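Side-chain contacts in INRS (Synechocystis sp., PDB 5FMN), which senses nickel and regulates transcription in response, probably as a DNA-binding repressor of the CsoR-like family: residues B[39-42]-B[43-46]; B[50-53]-B[54-57]; B[70-73]-B[74-77]; B[83-86]-B[87-91]. One frame throughout, in Å; residues are numbered along the deposited sequence.

Interaction 1 (B[39-42]-B[43-46])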
ATOM      1  N   HIS B  39       7.313   5.219  20.301  1.00 45.10           N
ATOM      2  CA  HIS B  39       8.086   5.124  19.087  1.00 50.77           C
ATOM      3  C   HIS B  39       7.927   6.349  18.208  1.00 46.49           C
ATOM      4  O   HIS B  39       8.867   6.754  17.531  1.00 40.99           O
ATOM      5  CB  HIS B  39       7.601   3.923  18.314  1.00 59.26           C
ATOM      6  CG  HIS B  39       8.621   2.857  18.159  1.00 78.60           C
ATOM      7  ND1 HIS B  39       9.514   2.825  17.110  1.00 86.11           N
ATOM      8  CD2 HIS B  39       8.871   1.762  18.920  1.00 75.48           C
ATOM      9  CE1 HIS B  39      10.274   1.752  17.232  1.00105.87           C
ATOM     10  NE2 HIS B  39       9.914   1.100  18.327  1.00105.79           N
ATOM     11  N   ILE B  40       6.736   6.934  18.211  1.00 44.43           N
ATOM     12  CA  ILE B  40       6.536   8.211  17.520  1.00 51.62           C
ATOM     13  C   ILE B  40       7.250   9.359  18.197  1.00 43.35           C
ATOM     14  O   ILE B  40       7.796  10.235  17.529  1.00 35.83           O
ATOM     15  CB  ILE B  40       5.049   8.544  17.365  1.00 52.35           C
ATOM     16  CG1 ILE B  40       4.576   7.958  16.067  1.00 64.14           C
ATOM     17  CG2 ILE B  40       4.781  10.035  17.304  1.00 61.13           C
ATOM     18  CD1 ILE B  40       3.165   7.465  16.188  1.00 77.98           C
ATOM     19  N   ARG B  41       7.249   9.358  19.518  1.00 36.77           N
ATOM     20  CA  ARG B  41       7.999  10.356  20.272  1.00 40.84           C
ATOM     21  C   ARG B  41       9.517  10.229  19.972  1.00 42.31           C
ATOM     22  O   ARG B  41      10.215  11.236  19.754  1.00 43.38           O
ATOM     23  CB  ARG B  41       7.652  10.148  21.747  1.00 41.63           C
ATOM     24  CG  ARG B  41       7.731  11.374  22.587  1.00 40.13           C
ATOM     25  CD  ARG B  41       7.303  11.044  23.994  1.00 42.15           C
ATOM     26  NE  ARG B  41       7.570  12.176  24.865  1.00 43.09           N
ATOM     27  CZ  ARG B  41       6.779  13.230  24.996  1.00 46.11           C
ATOM     28  NH1 ARG B  41       5.621  13.300  24.331  1.00 45.41           N
ATOM     29  NH2 ARG B  41       7.126  14.202  25.834  1.00 46.98           N
ATOM     30  N   GLY B  42       9.993   8.993  19.801  1.00 42.19           N
ATOM     31  CA  GLY B  42      11.357   8.734  19.337  1.00 44.56           C
ATOM     32  C   GLY B  42      11.709   9.316  17.977  1.00 42.41           C
ATOM     33  O   GLY B  42      12.779   9.878  17.798  1.00 52.30           O
ATOM     34  N   VAL B  43      10.816   9.169  17.008  1.00 49.22           N
ATOM     35  CA  VAL B  43      10.980   9.816  15.700  1.00 48.47           C
ATOM     36  C   VAL B  43      11.089  11.339  15.837  1.00 49.03           C
ATOM     37  O   VAL B  43      11.830  11.976  15.081  1.00 50.25           O
ATOM     38  CB  VAL B  43       9.817   9.462  14.751  1.00 53.77           C
ATOM     39  CG1 VAL B  43       9.920  10.202  13.415  1.00 46.72           C
ATOM     40  CG2 VAL B  43       9.771   7.963  14.494  1.00 56.07           C
ATOM     41  N   LYS B  44      10.354  11.909  16.788  1.00 48.67           N
ATOM     42  CA  LYS B  44      10.336  13.367  16.985  1.00 61.82           C
ATOM     43  C   LYS B  44      11.682  13.866  17.507  1.00 60.01           C
ATOM     44  O   LYS B  44      12.260  14.803  16.957  1.00 60.06           O
ATOM     45  CB  LYS B  44       9.191  13.777  17.901  1.00 58.75           C
ATOM     46  CG  LYS B  44       9.179  15.254  18.228  1.00 65.95           C
ATOM     47  CD  LYS B  44       7.829  15.722  18.769  1.00 56.34           C
ATOM     48  CE  LYS B  44       7.253  14.750  19.787  1.00 51.30           C
ATOM     49  NZ  LYS B  44       6.487  15.428  20.850  1.00 47.66           N
ATOM     50  N   THR B  45      12.193  13.202  18.532  1.00 53.80           N
ATOM     51  CA  THR B  45      13.563  13.418  18.978  1.00 57.17           C
ATOM     52  C   THR B  45      14.602  13.350  17.849  1.00 56.36           C
ATOM     53  O   THR B  45      15.477  14.197  17.764  1.00 65.09           O
ATOM     54  CB  THR B  45      13.930  12.404  20.069  1.00 70.49           C
ATOM     55  OG1 THR B  45      13.178  12.692  21.252  1.00 66.18           O
ATOM     56  CG2 THR B  45      15.417  12.454  20.403  1.00 76.56           C
ATOM     57  N   MET B  46      14.499  12.358  16.973  1.00 57.03           N
ATOM     58  CA  MET B  46      15.455  12.214  15.869  1.00 60.51           C
ATOM     59  C   MET B  46      15.440  13.424  14.942  1.00 61.23           C
ATOM     60  O   MET B  46      16.452  13.800  14.369  1.00 73.45           O
ATOM     61  CB  MET B  46      15.146  10.971  15.017  1.00 65.06           C
ATOM     62  CG  MET B  46      15.556   9.646  15.645  1.00 66.25           C
ATOM     63  SD  MET B  46      15.251   8.228  14.556  1.00 76.39           S
ATOM     64  CE  MET B  46      16.353   8.582  13.189  1.00 93.04           C
TER
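Arg-41 and Lys-44, three residues apart, both carry CG anti to the backbone N (chi1 -151° and 176°), and the two long chains leave neighbouring positions on helix 26-48. The setting is an ordinary alpha-helical turn in the first long helix of the all-helical CsoR-like fold. Arg-41 runs straight from CG to NE. Lys-44 bends further out, at chi3 (44°) and again at chi4. The two chains slant across one another, and Arg-41 NH1 lies 4.2 Å from Lys-44 NZ. What gathers these cations is a shared anion: Glu-37 of the second subunit makes salt bridges to both, and Ser-34 of that subunit also bonds to Lys-44 NZ. The three charged residues form an intersubunit salt-bridge cluster, and the two cations probably steady the negative charge of Glu-37. The backbone under the pair is held by regular i to i+4 bonds. Thr-45 N reaches Arg-41 O at 3.0 Å, nearly straight. Lys-44 N bonds Ile-40 O at 3.1 Å and makes a weak second bond to Arg-41 O. Val-43 is buried and packs on Leu-33 of the second subunit, while Ile-40 packs on its own counterpart there. Met-46 leads the other way, onto Glu-55 and Val-56 of helix 53-89. Gly-42 gives the turn no side chain. Met-46 N bonds Gly-42 O at 3.1 Å, and the CG of Met-46 rests 3.5 Å from the same oxygen.

Interaction 2 (B[50-53]-B[54-57])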
ATOM      1  N   ASN B  50      18.384  16.667  13.949  1.00 93.16           N
ATOM      2  CA  ASN B  50      18.802  16.686  12.532  1.00 87.28           C
ATOM      3  C   ASN B  50      19.567  15.428  12.066  1.00 75.31           C
ATOM      4  O   ASN B  50      20.513  15.514  11.285  1.00 85.13           O
ATOM      5  CB  ASN B  50      19.582  17.966  12.222  1.00 83.74           C
ATOM      6  N   ARG B  51      19.096  14.255  12.493  1.00 80.89           N
ATOM      7  CA  ARG B  51      19.623  12.957  12.031  1.00 74.16           C
ATOM      8  C   ARG B  51      19.254  12.718  10.559  1.00 71.80           C
ATOM      9  O   ARG B  51      18.272  13.284  10.069  1.00 62.79           O
ATOM     10  CB  ARG B  51      19.067  11.822  12.903  1.00 80.84           C
ATOM     11  CG  ARG B  51      19.488  11.861  14.379  1.00 87.77           C
ATOM     12  CD  ARG B  51      20.737  11.025  14.714  1.00105.53           C
ATOM     13  NE  ARG B  51      20.912  10.770  16.152  1.00116.64           N
ATOM     14  CZ  ARG B  51      20.201   9.905  16.889  1.00114.75           C
ATOM     15  NH1 ARG B  51      19.201   9.208  16.368  1.00 98.04           N
ATOM     16  NH2 ARG B  51      20.487   9.742  18.178  1.00117.73           N
ATOM     17  N   PRO B  52      20.035  11.891   9.837  1.00 78.08           N
ATOM     18  CA  PRO B  52      19.827  11.790   8.377  1.00 78.32           C
ATOM     19  C   PRO B  52      18.455  11.252   7.981  1.00 83.13           C
ATOM     20  O   PRO B  52      17.844  10.472   8.716  1.00 83.74           O
ATOM     21  CB  PRO B  52      20.902  10.805   7.916  1.00 73.45           C
ATOM     22  CG  PRO B  52      21.903  10.777   9.014  1.00 79.55           C
ATOM     23  CD  PRO B  52      21.165  11.070  10.291  1.00 78.64           C
ATOM     24  N   CYS B  53      17.987  11.671   6.812  1.00 79.87           N
ATOM     25  CA  CYS B  53      16.637  11.345   6.350  1.00 77.86           C
ATOM     26  C   CYS B  53      16.357   9.823   6.275  1.00 74.39           C
ATOM     27  O   CYS B  53      15.304   9.383   6.734  1.00 64.30           O
ATOM     28  CB  CYS B  53      16.287  12.087   5.034  1.00 86.28           C
ATOM     29  SG  CYS B  53      15.969  13.890   5.235  1.00 80.44           S
ATOM     30  N   PRO B  54      17.316   9.015   5.774  1.00 71.48           N
ATOM     31  CA  PRO B  54      17.076   7.562   5.701  1.00 71.49           C
ATOM     32  C   PRO B  54      16.907   6.880   7.053  1.00 66.73           C
ATOM     33  O   PRO B  54      16.077   5.974   7.164  1.00 67.43           O
ATOM     34  CB  PRO B  54      18.342   7.027   5.020  1.00 82.84           C
ATOM     35  CG  PRO B  54      18.834   8.166   4.193  1.00 74.21           C
ATOM     36  CD  PRO B  54      18.435   9.431   4.902  1.00 67.67           C
ATOM     37  N   GLU B  55      17.688   7.304   8.052  1.00 61.89           N
ATOM     38  CA  GLU B  55      17.499   6.851   9.444  1.00 76.98           C
ATOM     39  C   GLU B  55      16.107   7.183   9.978  1.00 70.52           C
ATOM     40  O   GLU B  55      15.484   6.359  10.653  1.00 68.77           O
ATOM     41  CB  GLU B  55      18.530   7.469  10.404  1.00 78.85           C
ATOM     42  CG  GLU B  55      19.957   6.979  10.240  1.00 89.17           C
ATOM     43  CD  GLU B  55      20.900   7.558  11.300  1.00102.21           C
ATOM     44  OE1 GLU B  55      20.423   8.173  12.283  1.00 79.56           O
ATOM     45  OE2 GLU B  55      22.132   7.367  11.171  1.00102.30           O
ATOM     46  N   VAL B  56      15.652   8.412   9.729  1.00 59.52           N
ATOM     47  CA  VAL B  56      14.340   8.851  10.191  1.00 63.29           C
ATOM     48  C   VAL B  56      13.248   8.026   9.502  1.00 63.53           C
ATOM     49  O   VAL B  56      12.339   7.507  10.178  1.00 56.40           O
ATOM     50  CB  VAL B  56      14.117  10.368   9.975  1.00 63.29           C
ATOM     51  CG1 VAL B  56      12.682  10.767  10.314  1.00 57.87           C
ATOM     52  CG2 VAL B  56      15.078  11.179  10.831  1.00 56.77           C
ATOM     53  N   LEU B  57      13.382   7.833   8.187  1.00 52.98           N
ATOM     54  CA  LEU B  57      12.401   7.044   7.424  1.00 56.83           C
ATOM     55  C   LEU B  57      12.336   5.569   7.834  1.00 62.93           C
ATOM     56  O   LEU B  57      11.247   4.955   7.782  1.00 56.75           O
ATOM     57  CB  LEU B  57      12.643   7.156   5.912  1.00 53.91           C
ATOM     58  CG  LEU B  57      12.364   8.542   5.315  1.00 57.93           C
ATOM     59  CD1 LEU B  57      12.732   8.593   3.846  1.00 59.93           C
ATOM     60  CD2 LEU B  57      10.913   8.950   5.500  1.00 55.21           C
TER
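The first turn of helix 53-89 begins here, with Pro-52 at the N-cap position and Val-56 N bonded to Pro-52 O at 3.2 Å. Leu-57 N follows on Cys-53 O at 2.9 Å. Both bonds are close to straight. Pro-54 has no N-H to give, and a first helical turn suits it because the chain there is not yet using its amide hydrogens. Glu-55 crosses Pro-52 obliquely, its OE1 3.6 Å from Pro-52 CD. With CG beside the backbone N (chi1 -70°) and the chain extended beyond it, Glu-55 brings its carboxylate alongside the loop. There it comes near Arg-51. Glu-55 OE1 is 3.8 Å from Arg-51 CD and 4.4 Å from Arg-51 NH1, too far for a salt bridge, and the carboxylate and guanidinium planes stand 63° apart. The attraction is probably a loose one at the surface. Val-56 CG2 lies 3.6 Å from Pro-52 O, and the residue packs on Ile-74 of the second subunit. Cys-53 packs on His-78 of the second subunit. This is consistent with the CsoR family, where a cysteine at the start of this helix and a histidine of the partner subunit join in the metal site. Asn-50, with positive phi, is the C-prime residue of a Schellman motif ending helix 26-48. The whole is a Schellman C-terminus followed by a short loop, with a proline at the N-cap position of the next helix.

Interaction 3 (B[70-73]-B[74-77])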
ATOM      1  N   VAL B  70      -1.047  -4.056  14.948  1.00 40.73           N
ATOM      2  CA  VAL B  70      -2.199  -3.730  15.811  1.00 48.43           C
ATOM      3  C   VAL B  70      -3.549  -3.778  15.084  1.00 41.68           C
ATOM      4  O   VAL B  70      -4.524  -4.358  15.572  1.00 40.35           O
ATOM      5  CB  VAL B  70      -2.051  -2.330  16.450  1.00 53.88           C
ATOM      6  CG1 VAL B  70      -3.331  -1.900  17.149  1.00 62.85           C
ATOM      7  CG2 VAL B  70      -0.948  -2.345  17.474  1.00 68.86           C
ATOM      8  N   ALA B  71      -3.613  -3.129  13.934  1.00 35.82           N
ATOM      9  CA  ALA B  71      -4.818  -3.163  13.150  1.00 38.38           C
ATOM     10  C   ALA B  71      -5.186  -4.597  12.865  1.00 35.66           C
ATOM     11  O   ALA B  71      -6.334  -4.998  13.033  1.00 32.94           O
ATOM     12  CB  ALA B  71      -4.635  -2.377  11.857  1.00 43.55           C
ATOM     13  N   ARG B  72      -4.193  -5.376  12.458  1.00 36.76           N
ATOM     14  CA  ARG B  72      -4.416  -6.755  12.079  1.00 40.13           C
ATOM     15  C   ARG B  72      -4.959  -7.582  13.269  1.00 41.07           C
ATOM     16  O   ARG B  72      -5.879  -8.361  13.106  1.00 41.44           O
ATOM     17  CB  ARG B  72      -3.130  -7.335  11.484  1.00 40.04           C
ATOM     18  CG  ARG B  72      -3.223  -8.736  10.943  1.00 43.61           C
ATOM     19  CD  ARG B  72      -4.394  -8.961   9.998  1.00 50.93           C
ATOM     20  NE  ARG B  72      -4.793 -10.366  10.070  1.00 56.22           N
ATOM     21  CZ  ARG B  72      -4.173 -11.365   9.438  1.00 55.65           C
ATOM     22  NH1 ARG B  72      -3.183 -11.122   8.591  1.00 49.75           N
ATOM     23  NH2 ARG B  72      -4.581 -12.616   9.621  1.00 56.68           N
ATOM     24  N   LEU B  73      -4.487  -7.308  14.474  1.00 37.83           N
ATOM     25  CA  LEU B  73      -4.976  -8.014  15.639  1.00 44.27           C
ATOM     26  C   LEU B  73      -6.421  -7.685  15.933  1.00 41.16           C
ATOM     27  O   LEU B  73      -7.186  -8.534  16.377  1.00 43.35           O
ATOM     28  CB  LEU B  73      -4.140  -7.676  16.882  1.00 46.85           C
ATOM     29  CG  LEU B  73      -2.741  -8.314  16.953  1.00 48.05           C
ATOM     30  CD1 LEU B  73      -2.010  -7.774  18.170  1.00 47.67           C
ATOM     31  CD2 LEU B  73      -2.800  -9.841  16.996  1.00 53.71           C
ATOM     32  N   ILE B  74      -6.783  -6.433  15.744  1.00 41.60           N
ATOM     33  CA  ILE B  74      -8.151  -5.987  16.031  1.00 40.13           C
ATOM     34  C   ILE B  74      -9.130  -6.598  15.040  1.00 40.96           C
ATOM     35  O   ILE B  74     -10.234  -7.029  15.407  1.00 36.34           O
ATOM     36  CB  ILE B  74      -8.272  -4.440  15.947  1.00 42.93           C
ATOM     37  CG1 ILE B  74      -7.491  -3.788  17.093  1.00 48.24           C
ATOM     38  CG2 ILE B  74      -9.735  -4.014  16.009  1.00 38.91           C
ATOM     39  CD1 ILE B  74      -7.152  -2.333  16.866  1.00 55.18           C
ATOM     40  N   LEU B  75      -8.691  -6.640  13.785  1.00 39.22           N
ATOM     41  CA  LEU B  75      -9.422  -7.302  12.741  1.00 41.48           C
ATOM     42  C   LEU B  75      -9.603  -8.810  12.942  1.00 39.62           C
ATOM     43  O   LEU B  75     -10.682  -9.342  12.685  1.00 38.74           O
ATOM     44  CB  LEU B  75      -8.752  -7.031  11.399  1.00 44.41           C
ATOM     45  CG  LEU B  75      -9.437  -7.615  10.165  1.00 49.33           C
ATOM     46  CD1 LEU B  75     -10.746  -6.882   9.912  1.00 52.23           C
ATOM     47  CD2 LEU B  75      -8.519  -7.531   8.954  1.00 55.08           C
ATOM     48  N   ASP B  76      -8.544  -9.506  13.325  1.00 40.29           N
ATOM     49  CA  ASP B  76      -8.644 -10.944  13.622  1.00 40.98           C
ATOM     50  C   ASP B  76      -9.697 -11.245  14.678  1.00 39.92           C
ATOM     51  O   ASP B  76     -10.515 -12.140  14.476  1.00 40.28           O
ATOM     52  CB  ASP B  76      -7.299 -11.486  14.080  1.00 43.99           C
ATOM     53  CG  ASP B  76      -6.333 -11.692  12.926  1.00 48.84           C
ATOM     54  OD1 ASP B  76      -6.810 -11.616  11.751  1.00 37.82           O
ATOM     55  OD2 ASP B  76      -5.118 -11.953  13.216  1.00 46.21           O
ATOM     56  N   ASP B  77      -9.721 -10.456  15.759  1.00 37.95           N
ATOM     57  CA  ASP B  77     -10.718 -10.647  16.819  1.00 43.55           C
ATOM     58  C   ASP B  77     -12.130 -10.368  16.337  1.00 36.01           C
ATOM     59  O   ASP B  77     -13.033 -11.116  16.646  1.00 35.82           O
ATOM     60  CB  ASP B  77     -10.403  -9.795  18.074  1.00 41.48           C
ATOM     61  CG  ASP B  77      -9.151 -10.286  18.829  1.00 47.87           C
ATOM     62  OD1 ASP B  77      -8.793 -11.476  18.702  1.00 56.30           O
ATOM     63  OD2 ASP B  77      -8.521  -9.489  19.561  1.00 61.17           O
TER
HETATM   64  O   HOH W   1      -6.265 -11.457  17.861  1.00 50.95           O
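Asp-76 OD1 takes two bonds from one guanidinium, that of Arg-72. Arg-72 NE reaches it at 2.9 Å and Arg-72 NH2 at 3.2 Å, so the salt bridge is side-on but converges on a single oxygen. That oxygen lies in the plane of the guanidinium, at its edge. The carboxylate stands almost square to it, at 88°. NE comes from above the carboxylate plane, whereas NH2 uses the syn lone pair of OD1. A bend at chi2 (50°) turns the arginine chain along the helix and brings its NE side to Asp-76, one turn on. The guanidinium also reaches the third subunit: NH1 forms a salt bridge with Asp-104, and NH2, besides its bond to Asp-76, bonds Lys-100 O. Within helix 53-89 this is an i to i+4 ion pair; the same arginine, through Asp-104 and Lys-100, joins this middle helix to the third subunit. A methionine in place of Arg-72 would probably leave Asp-76 OD1, and Asp-104 of the third subunit, without their positive partner. On another flank, Val-70 and Ile-74 lie side by side, Val-70 CG1 being 3.9 Å from Ile-74 CD1. They pack against helix 26-48, on Ile-36 and Leu-29 respectively. Leu-75 meets Leu-103 and Phe-106 of its own chain, on helix 92-106. The backbone bond from Asp-76 N to Arg-72 O is 2.9 Å. Leu-73 O accepts from Asp-77 N at 3.2 Å and, weakly, from a water, which also donates to Asp-77 OD1 at 2.7 Å.

Interaction 4 (B[83-86]-B[87-91])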
ATOM      1  N   ILE B  83     -17.539 -14.851  12.507  1.00 39.24           N
ATOM      2  CA  ILE B  83     -17.706 -16.249  12.120  1.00 45.94           C
ATOM      3  C   ILE B  83     -18.286 -17.121  13.246  1.00 44.35           C
ATOM      4  O   ILE B  83     -19.081 -18.046  12.979  1.00 40.30           O
ATOM      5  CB  ILE B  83     -16.409 -16.856  11.545  1.00 43.00           C
ATOM      6  CG1 ILE B  83     -16.752 -18.128  10.756  1.00 42.70           C
ATOM      7  CG2 ILE B  83     -15.425 -17.180  12.650  1.00 45.94           C
ATOM      8  CD1 ILE B  83     -15.553 -18.870  10.202  1.00 45.03           C
ATOM      9  N   THR B  84     -17.903 -16.824  14.489  1.00 43.60           N
ATOM     10  CA  THR B  84     -18.489 -17.479  15.666  1.00 43.59           C
ATOM     11  C   THR B  84     -20.015 -17.220  15.786  1.00 44.95           C
ATOM     12  O   THR B  84     -20.803 -18.142  15.955  1.00 43.01           O
ATOM     13  CB  THR B  84     -17.781 -17.025  16.966  1.00 39.46           C
ATOM     14  OG1 THR B  84     -16.396 -17.434  16.947  1.00 34.30           O
ATOM     15  CG2 THR B  84     -18.464 -17.610  18.167  1.00 37.00           C
ATOM     16  N   ARG B  85     -20.416 -15.965  15.664  1.00 46.29           N
ATOM     17  CA  ARG B  85     -21.834 -15.576  15.716  1.00 50.82           C
ATOM     18  C   ARG B  85     -22.669 -16.183  14.570  1.00 48.53           C
ATOM     19  O   ARG B  85     -23.835 -16.522  14.764  1.00 57.90           O
ATOM     20  CB  ARG B  85     -21.933 -14.056  15.706  1.00 58.33           C
ATOM     21  CG  ARG B  85     -23.219 -13.470  16.264  1.00 66.85           C
ATOM     22  CD  ARG B  85     -23.020 -12.017  16.716  1.00 65.97           C
ATOM     23  NE  ARG B  85     -22.391 -11.197  15.673  1.00 68.07           N
ATOM     24  CZ  ARG B  85     -21.236 -10.531  15.786  1.00 57.42           C
ATOM     25  NH1 ARG B  85     -20.583 -10.478  16.934  1.00 59.49           N
ATOM     26  NH2 ARG B  85     -20.730  -9.905  14.731  1.00 53.96           N
ATOM     27  N   ALA B  86     -22.057 -16.348  13.398  1.00 42.84           N
ATOM     28  CA  ALA B  86     -22.651 -17.065  12.269  1.00 42.43           C
ATOM     29  C   ALA B  86     -22.933 -18.539  12.526  1.00 41.33           C
ATOM     30  O   ALA B  86     -24.024 -19.031  12.217  1.00 56.52           O
ATOM     31  CB  ALA B  86     -21.762 -16.932  11.022  1.00 45.28           C
ATOM     32  N   ALA B  87     -21.956 -19.250  13.060  1.00 45.32           N
ATOM     33  CA  ALA B  87     -22.185 -20.631  13.490  1.00 46.48           C
ATOM     34  C   ALA B  87     -23.273 -20.732  14.557  1.00 46.99           C
ATOM     35  O   ALA B  87     -24.140 -21.606  14.460  1.00 49.72           O
ATOM     36  CB  ALA B  87     -20.899 -21.255  13.978  1.00 48.22           C
ATOM     37  N   ALA B  88     -23.276 -19.797  15.510  1.00 45.61           N
ATOM     38  CA  ALA B  88     -24.138 -19.880  16.696  1.00 50.26           C
ATOM     39  C   ALA B  88     -25.578 -19.556  16.379  1.00 51.84           C
ATOM     40  O   ALA B  88     -26.521 -20.199  16.893  1.00 55.81           O
ATOM     41  CB  ALA B  88     -23.637 -18.940  17.783  1.00 44.07           C
ATOM     42  N   GLU B  89     -25.736 -18.545  15.538  1.00 56.42           N
ATOM     43  CA  GLU B  89     -27.024 -17.916  15.310  1.00 64.36           C
ATOM     44  C   GLU B  89     -27.544 -18.054  13.853  1.00 64.02           C
ATOM     45  O   GLU B  89     -28.754 -18.076  13.661  1.00 65.87           O
ATOM     46  CB  GLU B  89     -26.983 -16.488  15.900  1.00 60.67           C
ATOM     47  CG  GLU B  89     -27.255 -16.522  17.407  1.00 73.95           C
ATOM     48  CD  GLU B  89     -26.844 -15.257  18.163  1.00 91.35           C
ATOM     49  OE1 GLU B  89     -26.469 -14.230  17.542  1.00 88.28           O
ATOM     50  OE2 GLU B  89     -26.884 -15.298  19.414  1.00 98.34           O
ATOM     51  N   GLY B  90     -26.651 -18.348  12.892  1.00 65.93           N
ATOM     52  CA  GLY B  90     -26.998 -18.628  11.474  1.00 63.37           C
ATOM     53  C   GLY B  90     -27.256 -17.460  10.501  1.00 57.96           C
ATOM     54  O   GLY B  90     -27.598 -17.682   9.335  1.00 64.31           O
ATOM     55  N   ASN B  91     -27.021 -16.226  10.939  1.00 65.69           N
ATOM     56  CA  ASN B  91     -27.369 -15.038  10.153  1.00 63.49           C
ATOM     57  C   ASN B  91     -26.212 -14.633   9.272  1.00 60.50           C
ATOM     58  O   ASN B  91     -25.593 -13.603   9.480  1.00 56.77           O
ATOM     59  CB  ASN B  91     -27.797 -13.889  11.072  1.00 64.62           C
ATOM     60  CG  ASN B  91     -29.036 -14.233  11.878  1.00 72.95           C
ATOM     61  OD1 ASN B  91     -29.864 -15.049  11.467  1.00 89.57           O
ATOM     62  ND2 ASN B  91     -29.146 -13.647  13.049  1.00 74.33           N
TER
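Ile-83 and Ala-87, one turn apart, lie on the close-packed flank of this last turn of helix 53-89, while Arg-85 and Glu-89 meet on its looser side. Ala-87 N bonds Ile-83 O at 3.1 Å, nearly straight, and Ala-88 N bonds Thr-84 O at 3.0 Å. The methyl of Ala-88 lies 3.5 Å from Thr-84 O. Ala-86 is buried and packs on Ile-83 of the third subunit. Ala-87 packs on Ile-92 of that subunit, and Ile-83 packs on Glu-95 of the third subunit. Small methyl groups probably let the subunits come near here. The outer side is open and less firmly joined. Glu-89 stands exposed, and its OE1 only brushes the aliphatic part of Arg-85, 3.6 Å from CG. Arg-85 NE is 5.4 Å from Glu-89 OE1, so no salt bridge forms. A bend at chi3 (51°) carries the guanidinium of Arg-85 away from Glu-89, and its NH2 makes a salt bridge with Glu-95 of the same chain. Arg-85 thus links the end of this helix to helix 92-106. Past Glu-89 the chain leaves the helix at Gly-90, whose positive phi (81°) suits a residue without a side chain. Ala-86 O holds the exit: Gly-90 N bonds it at 2.8 Å from above the carbonyl plane, at a bent angle, and Gly-90 CA makes a CH...O contact at 3.1 Å. The arrangement is a helix C-terminus with glycine as the first residue of positive phi, followed by a short turn into the next helix of a helical hairpin.

How the interactions relate
The four contacts follow one another along the chain, all within the metal-sensitive repressor family region. Interaction 1 lies on helix 26-48. Interaction 2 covers the turn into helix 53-89, interaction 3 lies well along that helix, and interaction 4 ends it. Interactions 1 and 2 touch: their centres are about 11 Å apart, and Met-46 O lies 3.3 Å from Arg-51 N, a probable hydrogen bond. Interactions 2 and 4 are about 49 Å apart between centres, on opposite sides of the chain's centre, so helix 53-89 spans the subunit. Interactions 1, 2 and 3 meet the second subunit, whereas 3 and 4 meet the third. The long helix therefore serves two different interfaces of the four-chain assembly.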